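Local structure of 26.7 kDa salivary protein (Phlebotomus duboscqi, 6MT7) at residues Arg20-Ala25 and Arg29-Trp34; Trp13-Cys18 and His43-Cys48; Asn7-Phe12 and Tyr164-Asp169; Ile102-Phe105 and Asp111-Thr114. The protein binds and sequesters cysteinyl leukotrienes and a thromboxane A2 analogue, and so modulates the blood feeding of female sand flies and inhibits collagen-induced platelet aggregation. One frame throughout, in Å; residues are numbered along the deposited sequence.

Contact 1 of 4, residues Arg20-Ala25 and Arg29-Trp34; sequences RQSEGA and REWYRW. With TRT (fragment of triton X-100), chain C.
Ser22 and Ala25 meet the indole of Trp31 in a small, buried, apolar contact between the turn that follows helix 8-21 and the short helix 28-32. No hydrogen bond spans the two segments, and 112 Å² is buried between them. Packing is focused on one indole corner, CH2. Ala25 CB sits 3.5 Å from Trp31 CH2 in an oblique approach, whereas Ser22 CB comes to the ring edge, near the ring plane, 3.7 Å from Trp31 CH2. Both small residues are presented by a type I beta turn from Ser22 to Ala25, closed by Ala25 N bonding to Ser22 O at 3.0 Å. Across the contact, Trp31 CG stands beside its own backbone N (chi1 -49°), which sends the six-membered ring toward the turn, while NE1 finds its polar partner in Thr42 OG1.

Segment 29-34 also lines the pocket holding the Triton X-100 fragment; by similarity, Trp31 belongs to a thromboxane A2 site and Trp34 to a leukotriene C4 site. The Tyr32 ring lies with one face centred under ligand C23, 3.9 Å above its plane, and Trp34 turns a face to ligand C16. Trp34, with positive phi, is the C-prime residue of the Schellman motif that ends the helix. Beside that end Arg33 grips Glu30 side-on, with NH2 reaching Glu30 OE1 at 2.8 Å and NE reaching OE2. Around the contact, helix 40-52 places Asp41 against Ala25, and its Tyr45 stacks its ring on that of Trp31; helix 8-21 supplies Arg16 and Gln19 against Tyr32.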
# COMPACT_ATOMS: atom_id res chain seq x y z
N ARG A 20 -7.59 -5.34 -5.80
CA ARG A 20 -8.73 -4.63 -6.37
C ARG A 20 -8.40 -4.06 -7.73
O ARG A 20 -9.26 -4.03 -8.62
CB ARG A 20 -9.21 -3.54 -5.41
CG ARG A 20 -9.92 -4.11 -4.19
CD ARG A 20 -10.83 -3.08 -3.58
NE ARG A 20 -11.45 -3.54 -2.34
CZ ARG A 20 -12.63 -4.15 -2.28
NH1 ARG A 20 -13.31 -4.38 -3.39
NH2 ARG A 20 -13.13 -4.50 -1.10
N GLN A 21 -7.17 -3.61 -7.93
CA GLN A 21 -6.80 -3.07 -9.23
C GLN A 21 -6.68 -4.14 -10.31
O GLN A 21 -6.63 -3.80 -11.49
CB GLN A 21 -5.51 -2.25 -9.09
CG GLN A 21 -5.77 -1.04 -8.18
CD GLN A 21 -4.60 -0.08 -8.02
OE1 GLN A 21 -3.50 -0.31 -8.54
NE2 GLN A 21 -4.85 1.00 -7.28
N SER A 22 -6.65 -5.42 -9.94
CA SER A 22 -6.63 -6.53 -10.90
C SER A 22 -7.73 -7.54 -10.59
O SER A 22 -7.53 -8.75 -10.72
CB SER A 22 -5.27 -7.24 -10.90
OG SER A 22 -4.21 -6.35 -11.24
N GLU A 23 -8.91 -7.06 -10.21
CA GLU A 23 -9.91 -7.97 -9.65
C GLU A 23 -10.51 -8.93 -10.68
O GLU A 23 -11.10 -9.94 -10.28
CB GLU A 23 -11.03 -7.17 -8.99
CG GLU A 23 -11.79 -6.26 -9.94
CD GLU A 23 -12.80 -5.40 -9.23
OE1 GLU A 23 -13.01 -5.65 -8.02
OE2 GLU A 23 -13.37 -4.48 -9.86
N GLY A 24 -10.37 -8.63 -11.97
CA GLY A 24 -10.83 -9.52 -13.02
C GLY A 24 -9.81 -10.54 -13.48
O GLY A 24 -10.04 -11.24 -14.48
N ALA A 25 -8.68 -10.65 -12.79
CA ALA A 25 -7.61 -11.54 -13.22
C ALA A 25 -7.97 -13.00 -13.05
O ALA A 25 -8.56 -13.41 -12.04
CB ALA A 25 -6.34 -11.25 -12.42
N ARG A 29 -7.63 -16.11 -7.52
CA ARG A 29 -7.76 -17.13 -6.48
C ARG A 29 -6.41 -17.71 -6.11
O ARG A 29 -6.17 -18.06 -4.94
CB ARG A 29 -8.71 -18.24 -6.93
CG ARG A 29 -9.08 -19.21 -5.79
CD ARG A 29 -8.15 -20.44 -5.73
NE ARG A 29 -8.45 -21.27 -4.56
CZ ARG A 29 -8.10 -20.98 -3.31
NH1 ARG A 29 -7.42 -19.88 -3.03
NH2 ARG A 29 -8.45 -21.81 -2.33
N GLU A 30 -5.52 -17.86 -7.09
CA GLU A 30 -4.18 -18.37 -6.78
C GLU A 30 -3.42 -17.42 -5.88
O GLU A 30 -2.73 -17.85 -4.95
CB GLU A 30 -3.40 -18.63 -8.07
CG GLU A 30 -3.97 -19.76 -8.91
CD GLU A 30 -4.17 -21.06 -8.13
OE1 GLU A 30 -5.19 -21.74 -8.35
OE2 GLU A 30 -3.30 -21.41 -7.31
N TRP A 31 -3.52 -16.11 -6.13
CA TRP A 31 -2.85 -15.15 -5.26
C TRP A 31 -3.33 -15.31 -3.83
O TRP A 31 -2.53 -15.17 -2.89
CB TRP A 31 -3.08 -13.72 -5.73
CG TRP A 31 -2.82 -13.48 -7.18
CD1 TRP A 31 -2.04 -14.23 -8.03
CD2 TRP A 31 -3.33 -12.39 -7.96
NE1 TRP A 31 -2.05 -13.67 -9.29
CE2 TRP A 31 -2.84 -12.54 -9.27
CE3 TRP A 31 -4.16 -11.30 -7.66
CZ2 TRP A 31 -3.17 -11.66 -10.30
CZ3 TRP A 31 -4.49 -10.42 -8.69
CH2 TRP A 31 -3.98 -10.59 -9.98
N TYR A 32 -4.62 -15.60 -3.63
CA TYR A 32 -5.13 -15.74 -2.27
C TYR A 32 -4.42 -16.84 -1.50
O TYR A 32 -4.33 -16.77 -0.27
CB TYR A 32 -6.62 -16.05 -2.28
CG TYR A 32 -7.55 -14.86 -2.32
CD1 TYR A 32 -7.27 -13.75 -3.10
CD2 TYR A 32 -8.74 -14.87 -1.60
CE1 TYR A 32 -8.17 -12.66 -3.15
CE2 TYR A 32 -9.61 -13.81 -1.63
CZ TYR A 32 -9.33 -12.71 -2.41
OH TYR A 32 -10.23 -11.66 -2.43
N ARG A 33 -3.96 -17.89 -2.19
CA ARG A 33 -3.22 -18.95 -1.52
C ARG A 33 -1.72 -18.86 -1.79
O ARG A 33 -1.03 -19.88 -1.77
CB ARG A 33 -3.78 -20.33 -1.88
CG ARG A 33 -3.86 -20.71 -3.35
CD ARG A 33 -4.48 -22.10 -3.49
NE ARG A 33 -4.86 -22.43 -4.85
CZ ARG A 33 -5.72 -23.39 -5.20
NH1 ARG A 33 -6.32 -24.14 -4.27
NH2 ARG A 33 -5.99 -23.60 -6.48
N TRP A 34 -1.23 -17.64 -2.03
CA TRP A 34 0.21 -17.36 -2.09
C TRP A 34 0.87 -18.15 -3.22
O TRP A 34 1.95 -18.72 -3.06
CB TRP A 34 0.88 -17.62 -0.74
CG TRP A 34 0.40 -16.61 0.25
CD1 TRP A 34 -0.75 -16.67 0.99
CD2 TRP A 34 1.01 -15.37 0.56
NE1 TRP A 34 -0.87 -15.54 1.76
CE2 TRP A 34 0.20 -14.72 1.51
CE3 TRP A 34 2.19 -14.74 0.13
CZ2 TRP A 34 0.53 -13.47 2.04
CZ3 TRP A 34 2.50 -13.50 0.65
CH2 TRP A 34 1.68 -12.88 1.60
C25 TRT C . -9.48 -11.73 1.25
O24 TRT C . -8.16 -11.36 1.64
C23 TRT C . -7.14 -11.96 0.84
C22 TRT C . -5.85 -11.20 1.12
O21 TRT C . -4.71 -11.83 0.53
C20 TRT C . -3.55 -11.10 0.91
C19 TRT C . -2.30 -11.84 0.46
O18 TRT C . -2.00 -11.46 -0.89
C17 TRT C . -1.73 -12.62 -1.65
C16 TRT C . -0.25 -12.73 -1.94
O15 TRT C . 0.13 -11.88 -3.03
C12 TRT C . 1.45 -11.52 -3.18
C13 TRT C . 2.46 -12.33 -2.67
C14 TRT C . 3.81 -11.97 -2.81
C11 TRT C . 1.79 -10.34 -3.83
C10 TRT C . 3.12 -9.98 -3.98
C9 TRT C . 4.14 -10.78 -3.47
C6 TRT C . 5.57 -10.35 -3.64
C8 TRT C . 6.13 -11.18 -4.79
C7 TRT C . 5.61 -8.89 -4.08
C5 TRT C . 6.39 -10.65 -2.37
C1 TRT C . 6.25 -9.84 -1.06
C2 TRT C . 4.83 -9.48 -0.65
C4 TRT C . 6.84 -10.69 0.05
C3 TRT C . 7.07 -8.55 -1.06

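Contact 2 of 4, residues Trp13-Cys18 and His43-Cys48; sequences WAFRTC and HCYVKC. With TRT (fragment of triton X-100), chain C.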
# COMPACT_ATOMS: atom_id res chain seq x y z
N TRP A 13 -2.91 -3.32 3.30
CA TRP A 13 -3.42 -2.35 2.35
C TRP A 13 -2.79 -2.53 0.97
O TRP A 13 -3.48 -2.45 -0.05
CB TRP A 13 -3.19 -0.92 2.84
CG TRP A 13 -3.64 0.09 1.83
CD1 TRP A 13 -4.92 0.52 1.61
CD2 TRP A 13 -2.81 0.76 0.86
NE1 TRP A 13 -4.94 1.42 0.56
CE2 TRP A 13 -3.66 1.58 0.09
CE3 TRP A 13 -1.44 0.73 0.58
CZ2 TRP A 13 -3.18 2.38 -0.94
CZ3 TRP A 13 -0.97 1.53 -0.44
CH2 TRP A 13 -1.84 2.34 -1.19
N ALA A 14 -1.48 -2.81 0.93
CA ALA A 14 -0.82 -3.00 -0.36
C ALA A 14 -1.37 -4.22 -1.10
O ALA A 14 -1.70 -4.14 -2.29
CB ALA A 14 0.70 -3.14 -0.15
N PHE A 15 -1.49 -5.36 -0.41
CA PHE A 15 -2.06 -6.55 -1.06
C PHE A 15 -3.47 -6.28 -1.55
O PHE A 15 -3.82 -6.57 -2.71
CB PHE A 15 -2.08 -7.73 -0.09
CG PHE A 15 -0.73 -8.24 0.29
CD1 PHE A 15 0.17 -8.71 -0.66
CD2 PHE A 15 -0.38 -8.30 1.63
CE1 PHE A 15 1.41 -9.20 -0.28
CE2 PHE A 15 0.86 -8.79 2.02
CZ PHE A 15 1.75 -9.23 1.07
N ARG A 16 -4.32 -5.74 -0.69
CA ARG A 16 -5.73 -5.62 -1.03
C ARG A 16 -5.95 -4.59 -2.13
O ARG A 16 -6.74 -4.82 -3.06
CB ARG A 16 -6.52 -5.25 0.22
CG ARG A 16 -6.51 -6.34 1.30
CD ARG A 16 -7.45 -7.51 0.94
NE ARG A 16 -8.84 -7.06 0.80
CZ ARG A 16 -9.60 -7.33 -0.26
NH1 ARG A 16 -9.12 -8.05 -1.26
NH2 ARG A 16 -10.85 -6.87 -0.32
N THR A 17 -5.25 -3.46 -2.06
CA THR A 17 -5.39 -2.44 -3.10
C THR A 17 -4.99 -2.99 -4.46
O THR A 17 -5.69 -2.79 -5.46
CB THR A 17 -4.57 -1.21 -2.73
OG1 THR A 17 -5.12 -0.64 -1.54
CG2 THR A 17 -4.56 -0.16 -3.85
N CYS A 18 -3.87 -3.71 -4.51
CA CYS A 18 -3.42 -4.28 -5.78
C CYS A 18 -4.36 -5.37 -6.28
O CYS A 18 -4.53 -5.52 -7.50
CB CYS A 18 -2.00 -4.80 -5.61
SG CYS A 18 -0.89 -3.39 -5.40
N HIS A 43 2.03 -10.76 -13.25
CA HIS A 43 3.21 -9.90 -13.34
C HIS A 43 2.89 -8.51 -12.83
O HIS A 43 3.63 -7.94 -12.03
CB HIS A 43 3.73 -9.80 -14.77
CG HIS A 43 4.06 -11.12 -15.41
ND1 HIS A 43 4.22 -11.26 -16.77
CD2 HIS A 43 4.25 -12.35 -14.87
CE1 HIS A 43 4.50 -12.52 -17.05
NE2 HIS A 43 4.53 -13.20 -15.91
N CYS A 44 1.79 -7.92 -13.30
CA CYS A 44 1.51 -6.54 -12.92
C CYS A 44 0.98 -6.43 -11.51
O CYS A 44 1.22 -5.42 -10.84
CB CYS A 44 0.55 -5.90 -13.92
SG CYS A 44 1.41 -5.55 -15.50
N TYR A 45 0.31 -7.48 -11.02
CA TYR A 45 -0.06 -7.52 -9.60
C TYR A 45 1.18 -7.50 -8.71
O TYR A 45 1.22 -6.78 -7.69
CB TYR A 45 -0.90 -8.77 -9.34
CG TYR A 45 -1.16 -9.07 -7.89
CD1 TYR A 45 -1.92 -8.21 -7.11
CD2 TYR A 45 -0.65 -10.23 -7.30
CE1 TYR A 45 -2.16 -8.48 -5.76
CE2 TYR A 45 -0.88 -10.50 -5.95
CZ TYR A 45 -1.64 -9.63 -5.19
OH TYR A 45 -1.86 -9.91 -3.86
N VAL A 46 2.22 -8.25 -9.10
CA VAL A 46 3.44 -8.32 -8.31
C VAL A 46 4.15 -6.97 -8.31
O VAL A 46 4.58 -6.47 -7.26
CB VAL A 46 4.34 -9.45 -8.84
CG1 VAL A 46 5.79 -9.29 -8.34
CG2 VAL A 46 3.76 -10.83 -8.43
N LYS A 47 4.28 -6.34 -9.48
CA LYS A 47 4.85 -4.99 -9.52
C LYS A 47 4.06 -4.03 -8.64
O LYS A 47 4.65 -3.23 -7.90
CB LYS A 47 4.88 -4.47 -10.95
CG LYS A 47 5.45 -3.08 -11.03
CD LYS A 47 5.53 -2.56 -12.47
CE LYS A 47 6.14 -1.16 -12.51
NZ LYS A 47 6.01 -0.55 -13.88
N CYS A 48 2.73 -4.08 -8.73
CA CYS A 48 1.88 -3.21 -7.93
C CYS A 48 2.17 -3.37 -6.44
O CYS A 48 2.25 -2.38 -5.71
CB CYS A 48 0.41 -3.51 -8.22
SG CYS A 48 -0.85 -2.54 -7.28
C25 TRT C . -9.48 -11.73 1.25
O24 TRT C . -8.16 -11.36 1.64
C23 TRT C . -7.14 -11.96 0.84
C22 TRT C . -5.85 -11.20 1.12
O21 TRT C . -4.71 -11.83 0.53
C20 TRT C . -3.55 -11.10 0.91
C19 TRT C . -2.30 -11.84 0.46
O18 TRT C . -2.00 -11.46 -0.89
C17 TRT C . -1.73 -12.62 -1.65
C16 TRT C . -0.25 -12.73 -1.94
O15 TRT C . 0.13 -11.88 -3.03
C12 TRT C . 1.45 -11.52 -3.18
C13 TRT C . 2.46 -12.33 -2.67
C14 TRT C . 3.81 -11.97 -2.81
C11 TRT C . 1.79 -10.34 -3.83
C10 TRT C . 3.12 -9.98 -3.98
C9 TRT C . 4.14 -10.78 -3.47
C6 TRT C . 5.57 -10.35 -3.64
C8 TRT C . 6.13 -11.18 -4.79
C7 TRT C . 5.61 -8.89 -4.08
C5 TRT C . 6.39 -10.65 -2.37
C1 TRT C . 6.25 -9.84 -1.06
C2 TRT C . 4.83 -9.48 -0.65
C4 TRT C . 6.84 -10.69 0.05
C3 TRT C . 7.07 -8.55 -1.06
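Cys18 and Cys48 tie helix 8-21 to helix 40-52 through a disulfide, one of the cross-links that brace the mainly helical odorant-binding protein fold. The short helical segments run roughly antiparallel, at 146° between their directions, and their axes approach to 9.6 Å.

The covalent part is the SG-SG bond of 2.1 Å between Cys18 and Cys48, with a chi3 of -83°, close to the relaxed value near 90°. The two sulfurs are reached by different first torsions: SG lies beside the backbone N in Cys18 but anti to it in Cys48. A second disulfide, from Cys44 to Cys94, ties the same segment to helix 94-106.

Packing between the helices centres on Tyr45. Cys18 CB approaches its ring obliquely, 3.7 Å from Tyr45 CE1, while a polar atom, Phe15 O, lies near the ring plane at its edge. Phe15 turns a ring face to ligand C19. At the rim of that ring, Phe15 CE1 is 3.5 Å from TRT C2, a methyl of the ligand.

Polar interactions serve both the helix and the pocket. Trp13 O accepts from Thr17 N and from Thr17 OG1, the latter at 2.9 Å, and these donors come from opposite faces of the carbonyl plane. Tyr45, by similarity part of the thromboxane A2 site, also bonds through its hydroxyl with Gln19 NE2, itself a ligand partner. Toward the ligand, Tyr45 OH donates to the aryl ether oxygen O15 at 2.9 Å.

Contact 3 of 4, residues Asn7-Phe12 and Tyr164-Asp169; sequences NADQTF and YYRLVD
Asp9 and Arg166 form a buried salt bridge, with Arg166 NH2 donating to Asp9 OD2 at 2.8 Å and an angle of 152° at the hydrogen. OD2 lies close to the guanidinium plane, but the nitrogen meets it from above the carboxylate plane, 47° out of it. The bridge rests on this one nitrogen, since Arg166 NH1 stays 3.9 Å from Asp9 OD2 and turns back on its own segment: Arg166 NH1 donates to Tyr164 O at 3.1 Å. Tyr231 OH hydrogen-bonds with both Asp9 OD1 and Arg166 NH1, joining the two charged groups a second time.

Each partner is presented by a helix end. Asn7 and Gln10 make a capping box at the start of helix 8-21, where Gln10 N reaches Asn7 OD1 at 2.8 Å and Asn7 N reaches Gln10 OE1 at 2.9 Å. Arg166, with positive phi (57°), closes helix 159-164 in a Schellman motif.

Packing is modest. Tyr164 CE1 lies 3.7 Å from Asp9 OD2, the ring approached obliquely, while its hydroxyl bonds with Lys134 N. The Arg166 guanidinium also makes a cation-pi contact with Trp13. The chemistry implies a polar joint between the N-terminal helix and the C-terminal half of the chain, in which opposite charges would largely offset each other and probably keep Asp9 ionised despite its burial.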
# COMPACT_ATOMS: atom_id res chain seq x y z
N ASN A 7 4.17 -2.01 8.54
CA ASN A 7 3.42 -2.70 9.57
C ASN A 7 2.33 -3.56 8.92
O ASN A 7 2.17 -3.58 7.70
CB ASN A 7 2.89 -1.70 10.61
CG ASN A 7 1.81 -0.77 10.07
OD1 ASN A 7 0.98 -1.17 9.26
ND2 ASN A 7 1.81 0.48 10.54
N ALA A 8 1.56 -4.28 9.74
CA ALA A 8 0.62 -5.26 9.20
C ALA A 8 -0.57 -4.59 8.50
O ALA A 8 -1.20 -5.21 7.63
CB ALA A 8 0.11 -6.19 10.30
N ASP A 9 -0.93 -3.38 8.91
CA ASP A 9 -1.96 -2.64 8.18
C ASP A 9 -1.43 -2.16 6.84
O ASP A 9 -2.14 -2.18 5.83
CB ASP A 9 -2.43 -1.46 9.03
CG ASP A 9 -3.42 -0.56 8.28
OD1 ASP A 9 -4.55 -1.02 8.04
OD2 ASP A 9 -3.07 0.59 7.95
N GLN A 10 -0.17 -1.72 6.82
CA GLN A 10 0.41 -1.19 5.59
C GLN A 10 0.65 -2.29 4.57
O GLN A 10 0.52 -2.06 3.36
CB GLN A 10 1.71 -0.46 5.92
CG GLN A 10 1.47 0.84 6.70
CD GLN A 10 2.75 1.39 7.30
OE1 GLN A 10 3.68 0.65 7.63
NE2 GLN A 10 2.79 2.71 7.45
N THR A 11 1.03 -3.49 5.03
CA THR A 11 1.19 -4.59 4.08
C THR A 11 -0.17 -5.07 3.60
O THR A 11 -0.36 -5.31 2.41
CB THR A 11 1.98 -5.75 4.71
OG1 THR A 11 1.27 -6.27 5.83
CG2 THR A 11 3.37 -5.28 5.15
N PHE A 12 -1.14 -5.19 4.52
CA PHE A 12 -2.49 -5.59 4.13
C PHE A 12 -3.06 -4.64 3.08
O PHE A 12 -3.64 -5.08 2.07
CB PHE A 12 -3.39 -5.61 5.38
CG PHE A 12 -4.73 -6.25 5.17
CD1 PHE A 12 -4.85 -7.50 4.59
CD2 PHE A 12 -5.88 -5.59 5.58
CE1 PHE A 12 -6.10 -8.08 4.41
CE2 PHE A 12 -7.13 -6.16 5.41
CZ PHE A 12 -7.24 -7.41 4.83
N TYR A 164 -5.82 6.94 5.75
CA TYR A 164 -6.25 5.57 5.49
C TYR A 164 -6.72 5.36 4.06
O TYR A 164 -6.65 4.24 3.54
CB TYR A 164 -7.33 5.17 6.50
CG TYR A 164 -6.70 4.77 7.81
CD1 TYR A 164 -6.06 3.54 7.95
CD2 TYR A 164 -6.67 5.65 8.87
CE1 TYR A 164 -5.45 3.18 9.14
CE2 TYR A 164 -6.05 5.30 10.06
CZ TYR A 164 -5.44 4.07 10.19
OH TYR A 164 -4.83 3.73 11.38
N TYR A 165 -7.18 6.42 3.39
CA TYR A 165 -7.39 6.35 1.94
C TYR A 165 -6.09 6.36 1.16
O TYR A 165 -6.12 6.19 -0.06
CB TYR A 165 -8.25 7.51 1.46
CG TYR A 165 -9.66 7.54 2.00
CD1 TYR A 165 -10.37 6.37 2.22
CD2 TYR A 165 -10.28 8.76 2.25
CE1 TYR A 165 -11.69 6.42 2.71
CE2 TYR A 165 -11.58 8.82 2.74
CZ TYR A 165 -12.27 7.65 2.97
OH TYR A 165 -13.57 7.74 3.45
N ARG A 166 -4.95 6.56 1.84
CA ARG A 166 -3.64 6.66 1.20
C ARG A 166 -3.60 7.78 0.17
O ARG A 166 -3.01 7.66 -0.91
CB ARG A 166 -3.18 5.33 0.60
CG ARG A 166 -2.38 4.47 1.59
CD ARG A 166 -3.29 3.92 2.70
NE ARG A 166 -2.57 3.07 3.66
CZ ARG A 166 -3.17 2.38 4.63
NH1 ARG A 166 -4.49 2.43 4.80
NH2 ARG A 166 -2.45 1.62 5.45
N LEU A 167 -4.23 8.91 0.52
CA LEU A 167 -3.95 10.14 -0.20
C LEU A 167 -2.65 10.77 0.28
O LEU A 167 -1.95 11.41 -0.51
CB LEU A 167 -5.11 11.13 -0.02
CG LEU A 167 -6.49 10.56 -0.38
CD1 LEU A 167 -7.59 11.59 -0.14
CD2 LEU A 167 -6.50 10.07 -1.81
N VAL A 168 -2.33 10.60 1.56
CA VAL A 168 -1.09 11.07 2.18
C VAL A 168 -0.53 9.95 3.03
O VAL A 168 -1.24 9.03 3.43
CB VAL A 168 -1.29 12.34 3.06
CG1 VAL A 168 -1.78 13.53 2.21
CG2 VAL A 168 -2.25 12.06 4.24
N ASP A 169 0.77 10.04 3.32
CA ASP A 169 1.43 9.07 4.20
C ASP A 169 1.46 9.62 5.63
O ASP A 169 0.79 10.60 5.96
CB ASP A 169 2.82 8.71 3.66
CG ASP A 169 3.78 9.90 3.61
OD1 ASP A 169 3.55 10.93 4.28
OD2 ASP A 169 4.77 9.80 2.86

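Contact 4 of 4, residues Ile102-Phe105 and Asp111-Thr114; sequences INFF and DLRT. With TRT (fragment of triton X-100), chain C.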
# COMPACT_ATOMS: atom_id res chain seq x y z
N ILE A 102 10.43 -13.72 -8.84
CA ILE A 102 9.54 -14.87 -8.64
C ILE A 102 10.27 -16.01 -7.93
O ILE A 102 9.69 -16.67 -7.06
CB ILE A 102 8.92 -15.32 -9.98
CG1 ILE A 102 7.88 -16.43 -9.77
CG2 ILE A 102 9.99 -15.74 -10.97
CD1 ILE A 102 6.82 -16.15 -8.69
N ASN A 103 11.55 -16.25 -8.25
CA ASN A 103 12.28 -17.30 -7.54
C ASN A 103 12.53 -16.91 -6.09
O ASN A 103 12.48 -17.75 -5.19
CB ASN A 103 13.60 -17.61 -8.23
CG ASN A 103 13.43 -18.49 -9.44
OD1 ASN A 103 12.47 -19.25 -9.54
ND2 ASN A 103 14.37 -18.40 -10.37
N PHE A 104 12.83 -15.63 -5.85
CA PHE A 104 12.96 -15.14 -4.48
C PHE A 104 11.68 -15.40 -3.69
O PHE A 104 11.73 -15.86 -2.54
CB PHE A 104 13.29 -13.65 -4.53
CG PHE A 104 13.29 -12.96 -3.19
CD1 PHE A 104 14.35 -13.12 -2.32
CD2 PHE A 104 12.26 -12.12 -2.84
CE1 PHE A 104 14.36 -12.46 -1.11
CE2 PHE A 104 12.26 -11.46 -1.62
CZ PHE A 104 13.31 -11.64 -0.76
N PHE A 105 10.53 -15.16 -4.31
CA PHE A 105 9.26 -15.47 -3.66
C PHE A 105 9.09 -16.97 -3.47
O PHE A 105 8.87 -17.45 -2.34
CB PHE A 105 8.09 -14.93 -4.50
CG PHE A 105 6.76 -15.36 -3.97
CD1 PHE A 105 6.23 -14.75 -2.84
CD2 PHE A 105 6.08 -16.42 -4.54
CE1 PHE A 105 5.02 -15.16 -2.31
CE2 PHE A 105 4.87 -16.85 -4.03
CZ PHE A 105 4.33 -16.21 -2.91
N ASP A 111 8.87 -17.59 4.99
CA ASP A 111 9.61 -16.50 5.62
C ASP A 111 9.13 -15.14 5.14
O ASP A 111 9.10 -14.17 5.91
CB ASP A 111 11.11 -16.62 5.34
CG ASP A 111 11.81 -17.63 6.23
OD1 ASP A 111 11.24 -18.04 7.27
OD2 ASP A 111 12.94 -18.01 5.89
N LEU A 112 8.77 -15.04 3.86
CA LEU A 112 8.22 -13.78 3.36
C LEU A 112 6.86 -13.49 3.98
O LEU A 112 6.57 -12.34 4.33
CB LEU A 112 8.12 -13.83 1.83
CG LEU A 112 9.46 -13.63 1.13
CD1 LEU A 112 9.32 -13.99 -0.35
CD2 LEU A 112 9.92 -12.18 1.29
N ARG A 113 6.02 -14.51 4.13
CA ARG A 113 4.74 -14.30 4.81
C ARG A 113 4.96 -13.86 6.25
O ARG A 113 4.26 -12.98 6.76
CB ARG A 113 3.89 -15.57 4.73
CG ARG A 113 3.46 -15.88 3.30
CD ARG A 113 2.57 -17.11 3.22
NE ARG A 113 1.34 -16.92 3.96
CZ ARG A 113 0.40 -17.85 4.12
NH1 ARG A 113 0.58 -19.03 3.56
NH2 ARG A 113 -0.70 -17.58 4.81
N THR A 114 5.97 -14.43 6.92
CA THR A 114 6.28 -13.99 8.28
C THR A 114 6.70 -12.52 8.29
O THR A 114 6.21 -11.72 9.08
CB THR A 114 7.38 -14.85 8.89
OG1 THR A 114 6.97 -16.23 8.95
CG2 THR A 114 7.72 -14.36 10.30
C25 TRT C . -9.48 -11.73 1.25
O24 TRT C . -8.16 -11.36 1.64
C23 TRT C . -7.14 -11.96 0.84
C22 TRT C . -5.85 -11.20 1.12
O21 TRT C . -4.71 -11.83 0.53
C20 TRT C . -3.55 -11.10 0.91
C19 TRT C . -2.30 -11.84 0.46
O18 TRT C . -2.00 -11.46 -0.89
C17 TRT C . -1.73 -12.62 -1.65
C16 TRT C . -0.25 -12.73 -1.94
O15 TRT C . 0.13 -11.88 -3.03
C12 TRT C . 1.45 -11.52 -3.18
C13 TRT C . 2.46 -12.33 -2.67
C14 TRT C . 3.81 -11.97 -2.81
C11 TRT C . 1.79 -10.34 -3.83
C10 TRT C . 3.12 -9.98 -3.98
C9 TRT C . 4.14 -10.78 -3.47
C6 TRT C . 5.57 -10.35 -3.64
C8 TRT C . 6.13 -11.18 -4.79
C7 TRT C . 5.61 -8.89 -4.08
C5 TRT C . 6.39 -10.65 -2.37
C1 TRT C . 6.25 -9.84 -1.06
C2 TRT C . 4.83 -9.48 -0.65
C4 TRT C . 6.84 -10.69 0.05
C3 TRT C . 7.07 -8.55 -1.06
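Phe105 and Leu112 bring their CA atoms to 7.3 Å, the closest CA pair between segments 102-105 and 111-114, on helices consecutive in the chain. Leu112 carries the contact, its CB directed at the other segment. CD1 settles on the backbone, 3.6 Å from Phe105 CA and 3.8 Å from Phe104 O, and also meets the Phe105 ring obliquely, 4.0 Å from Phe105 CD1. CD2 approaches the Phe104 ring obliquely, at 3.8 Å from Phe104 CE2.

Both phenylalanines hold CG anti to the backbone N (chi1 173° in each), yet, as successive helical residues, send their rings to different places. Phe104 reaches Phe72, Pro80, Ile83 and Ile86, while the Phe105 ring reaches the bound detergent fragment obliquely, with CE1 3.4 Å from its aromatic carbon C14. Leu112 CD2 also touches ligand methyl C4 at 3.6 Å, so the same branch serves the interhelical packing and the pocket wall.

Arg113, the next residue, bonds through NE with Gly118 O and makes a cation-pi contact with Trp34. The Phe105 ring and Leu112 thus meet the ligand's aromatic ring and branched alkyl end: the apolar end of a helix-walled pocket, as expected of an odorant-binding protein fold.

Contacts 1, 2 and 4 all touch the bound detergent fragment and build one pocket, whereas the salt-bridged part of contact 3 lies apart, the Gln10 side chain being about 12 Å from the ligand. Contacts 1 and 2 have centres about 9 Å apart and share helix 8-21; Trp31 CD2 meets Tyr45 CD2 at 3.5 Å, and Trp34 CH2 meets Phe15 CZ at 3.7 Å. Trp34 also joins contact 1 to contact 4, its O lying 3.5 Å from Phe105 CZ. Contacts 2 and 4 do not touch, their nearest atoms being about 6 Å apart. Helix 8-21 carries the link onward to contact 3, where Trp13 CZ2 packs 3.3 Å from Arg166 CB.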